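Local coordinates for protein ATP-dependent kinase YFH7 (Saccharomyces cerevisiae, PDB 2GA8) that acts as an ATP-dependent kinase of the P-loop type and could be involved in endoplasmic reticulum membrane assembly, at residues E89-F97 with V124-N132. Residues are numbered along the deposited sequence; the frame is centred on the assembly and turned at random.
Sequences EMIENQGLF and VVARGGTAN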
loop_
_atom_site.group_PDB
_atom_site.type_symbol
_atom_site.label_atom_id
_atom_site.label_comp_id
_atom_site.label_asym_id
_atom_site.label_seq_id
_atom_site.Cartn_x
_atom_site.Cartn_y
_atom_site.Cartn_z
ATOM N N GLU A 89 6.983 18.307 20.480
ATOM C CA GLU A 89 8.400 17.986 20.352
ATOM C C GLU A 89 8.705 17.423 18.965
ATOM O O GLU A 89 9.647 17.853 18.302
ATOM C CB GLU A 89 8.807 16.970 21.421
ATOM C CG GLU A 89 10.285 16.617 21.409
ATOM C CD GLU A 89 10.643 15.576 22.452
ATOM O OE1 GLU A 89 10.353 15.806 23.644
ATOM O OE2 GLU A 89 11.219 14.531 22.081
ATOM N N MET A 90 7.904 16.450 18.538
ATOM C CA MET A 90 8.081 15.829 17.227
ATOM C C MET A 90 8.011 16.869 16.120
ATOM O O MET A 90 8.858 16.898 15.228
ATOM C CB MET A 90 7.002 14.771 16.989
ATOM C CG MET A 90 6.872 14.338 15.532
ATOM S SD MET A 90 5.444 13.282 15.270
ATOM C CE MET A 90 4.123 14.494 15.240
ATOM N N ILE A 91 6.988 17.715 16.179
ATOM C CA ILE A 91 6.803 18.767 15.187
ATOM C C ILE A 91 8.001 19.704 15.206
ATOM O O ILE A 91 8.488 20.131 14.159
ATOM C CB ILE A 91 5.528 19.590 15.475
ATOM C CG1 ILE A 91 4.295 18.686 15.396
ATOM C CG2 ILE A 91 5.419 20.739 14.483
ATOM C CD1 ILE A 91 4.075 18.062 14.035
ATOM N N GLU A 92 8.469 20.024 16.406
ATOM C CA GLU A 92 9.616 20.907 16.559
ATOM C C GLU A 92 10.851 20.256 15.940
ATOM O O GLU A 92 11.733 20.943 15.426
ATOM C CB GLU A 92 9.854 21.199 18.041
ATOM C CG GLU A 92 11.002 22.153 18.316
ATOM C CD GLU A 92 11.112 22.511 19.784
ATOM O OE1 GLU A 92 10.133 23.061 20.332
ATOM O OE2 GLU A 92 12.171 22.241 20.390
ATOM N N ASN A 93 10.906 18.926 15.985
ATOM C CA ASN A 93 12.033 18.191 15.416
ATOM C C ASN A 93 11.765 17.790 13.967
ATOM O O ASN A 93 12.159 16.708 13.525
ATOM C CB ASN A 93 12.339 16.947 16.254
ATOM C CG ASN A 93 12.796 17.289 17.657
ATOM O OD1 ASN A 93 13.647 18.156 17.848
ATOM N ND2 ASN A 93 12.240 16.601 18.648
ATOM N N GLN A 94 11.085 18.673 13.241
ATOM C CA GLN A 94 10.755 18.465 11.833
ATOM C C GLN A 94 9.881 17.235 11.558
ATOM O O GLN A 94 9.968 16.632 10.486
ATOM C CB GLN A 94 12.042 18.378 11.004
ATOM C CG GLN A 94 13.071 19.458 11.335
ATOM C CD GLN A 94 12.471 20.854 11.370
ATOM O OE1 GLN A 94 12.495 21.524 12.401
ATOM N NE2 GLN A 94 11.926 21.296 10.244
ATOM N N GLY A 95 9.045 16.872 12.527
ATOM C CA GLY A 95 8.153 15.734 12.369
ATOM C C GLY A 95 8.832 14.381 12.433
ATOM O O GLY A 95 8.365 13.418 11.819
ATOM N N LEU A 96 9.924 14.299 13.188
ATOM C CA LEU A 96 10.669 13.054 13.317
ATOM C C LEU A 96 10.915 12.620 14.758
ATOM O O LEU A 96 10.809 13.418 15.692
ATOM C CB LEU A 96 12.012 13.184 12.592
ATOM C CG LEU A 96 11.971 13.260 11.064
ATOM C CD1 LEU A 96 13.350 13.578 10.523
ATOM C CD2 LEU A 96 11.477 11.943 10.501
ATOM N N PHE A 97 11.223 11.335 14.919
ATOM C CA PHE A 97 11.540 10.737 16.213
ATOM C C PHE A 97 13.014 10.348 16.090
ATOM O O PHE A 97 13.342 9.217 15.731
ATOM C CB PHE A 97 10.698 9.476 16.454
ATOM C CG PHE A 97 9.225 9.736 16.596
ATOM C CD1 PHE A 97 8.735 10.485 17.660
ATOM C CD2 PHE A 97 8.323 9.215 15.672
ATOM C CE1 PHE A 97 7.362 10.712 17.803
ATOM C CE2 PHE A 97 6.951 9.435 15.805
ATOM C CZ PHE A 97 6.471 10.186 16.874
ATOM N N VAL A 124 -1.727 8.880 12.497
ATOM C CA VAL A 124 -1.048 7.700 13.015
ATOM C C VAL A 124 0.359 7.725 12.434
ATOM O O VAL A 124 0.528 7.709 11.216
ATOM C CB VAL A 124 -1.759 6.405 12.572
ATOM C CG1 VAL A 124 -0.960 5.182 13.027
ATOM C CG2 VAL A 124 -3.174 6.368 13.148
ATOM N N VAL A 125 1.365 7.790 13.304
ATOM C CA VAL A 125 2.755 7.834 12.861
ATOM C C VAL A 125 3.609 6.767 13.526
ATOM O O VAL A 125 3.303 6.307 14.626
ATOM C CB VAL A 125 3.411 9.211 13.147
ATOM C CG1 VAL A 125 2.743 10.289 12.314
ATOM C CG2 VAL A 125 3.306 9.548 14.635
ATOM N N ALA A 126 4.675 6.374 12.839
ATOM C CA ALA A 126 5.597 5.378 13.359
ATOM C C ALA A 126 7.017 5.934 13.278
ATOM O O ALA A 126 7.215 7.142 13.386
ATOM C CB ALA A 126 5.475 4.076 12.580
ATOM N N ARG A 127 8.004 5.076 13.058
ATOM C CA ARG A 127 9.382 5.553 13.043
ATOM C C ARG A 127 9.746 6.566 11.964
ATOM O O ARG A 127 10.757 7.247 12.081
ATOM C CB ARG A 127 10.353 4.367 13.017
ATOM C CG ARG A 127 10.538 3.656 11.688
ATOM C CD ARG A 127 11.501 2.490 11.907
ATOM N NE ARG A 127 12.390 2.250 10.775
ATOM C CZ ARG A 127 12.187 1.330 9.838
ATOM N NH1 ARG A 127 11.112 0.550 9.884
ATOM N NH2 ARG A 127 13.071 1.179 8.862
ATOM N N GLY A 128 8.917 6.683 10.931
ATOM C CA GLY A 128 9.192 7.632 9.866
ATOM C C GLY A 128 8.685 9.032 10.178
ATOM O O GLY A 128 9.005 9.991 9.477
ATOM N N GLY A 129 7.885 9.158 11.229
ATOM C CA GLY A 129 7.373 10.467 11.593
ATOM C C GLY A 129 6.195 10.903 10.745
ATOM O O GLY A 129 5.578 10.092 10.056
ATOM N N THR A 130 5.894 12.198 10.774
ATOM C CA THR A 130 4.755 12.727 10.032
ATOM C C THR A 130 4.781 12.526 8.521
ATOM O O THR A 130 3.728 12.504 7.885
ATOM C CB THR A 130 4.561 14.229 10.316
ATOM O OG1 THR A 130 5.726 14.948 9.904
ATOM C CG2 THR A 130 4.323 14.456 11.796
ATOM N N ALA A 131 5.970 12.376 7.945
ATOM C CA ALA A 131 6.092 12.197 6.500
ATOM C C ALA A 131 5.389 10.940 5.986
ATOM O O ALA A 131 4.969 10.890 4.832
ATOM C CB ALA A 131 7.561 12.173 6.095
ATOM N N ASN A 132 5.270 9.922 6.834
ATOM C CA ASN A 132 4.608 8.682 6.428
ATOM C C ASN A 132 3.319 8.478 7.215
ATOM O O ASN A 132 2.818 7.361 7.328
ATOM C CB ASN A 132 5.531 7.484 6.668
ATOM C CG ASN A 132 6.883 7.650 6.003
ATOM O OD1 ASN A 132 7.918 7.594 6.660
ATOM N ND2 ASN A 132 6.877 7.848 4.692
HETATM O O HOH W 1 8.695 12.705 9.139
#
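Thr130 N donates to Gly95 O over 2.9 Å, at 147° at the hydrogen. Gly129 CA adds a CA-H...O contact to Gly95 O at 3.1 Å. A water donates a second hydrogen bond to Gly95 O. It also donates to Gly128 O and accepts from Ala131 N, so it bridges the segments. Beside this polar centre, Leu96 CD2 lies 3.3 Å from Gly128 O. Phe97 CG, anti to its own carbonyl carbon (chi1 -66°), sets the ring edge against 124-132. There Ala126 O is 3.3 Å from Phe97 CD2, and Val125 CG2 is 3.8 Å from Phe97 CE2. With an alanine in place of Phe97, Val125 CG2 would probably lose this apolar neighbour and a gap would open beside Ala126 O. Met90 CE presses tightly on Thr130 CG2 at 3.5 Å.

A Schellman motif ends helix 84-92 and brings Gly95 to the contact. A type I turn, Ala126 to Gly129, follows strand 123-125 and presents the other side. Asp191 accepts from Gly128 N, and Tyr111 of strand 109-111 touches Met90, Val125 and Thr130. A side chain at Gly95 or Gly129 would clash across the contact. The close backbone approach therefore probably needs both glycines, with Gly95 O tying the loop after the helix to the residues at and just after the turn.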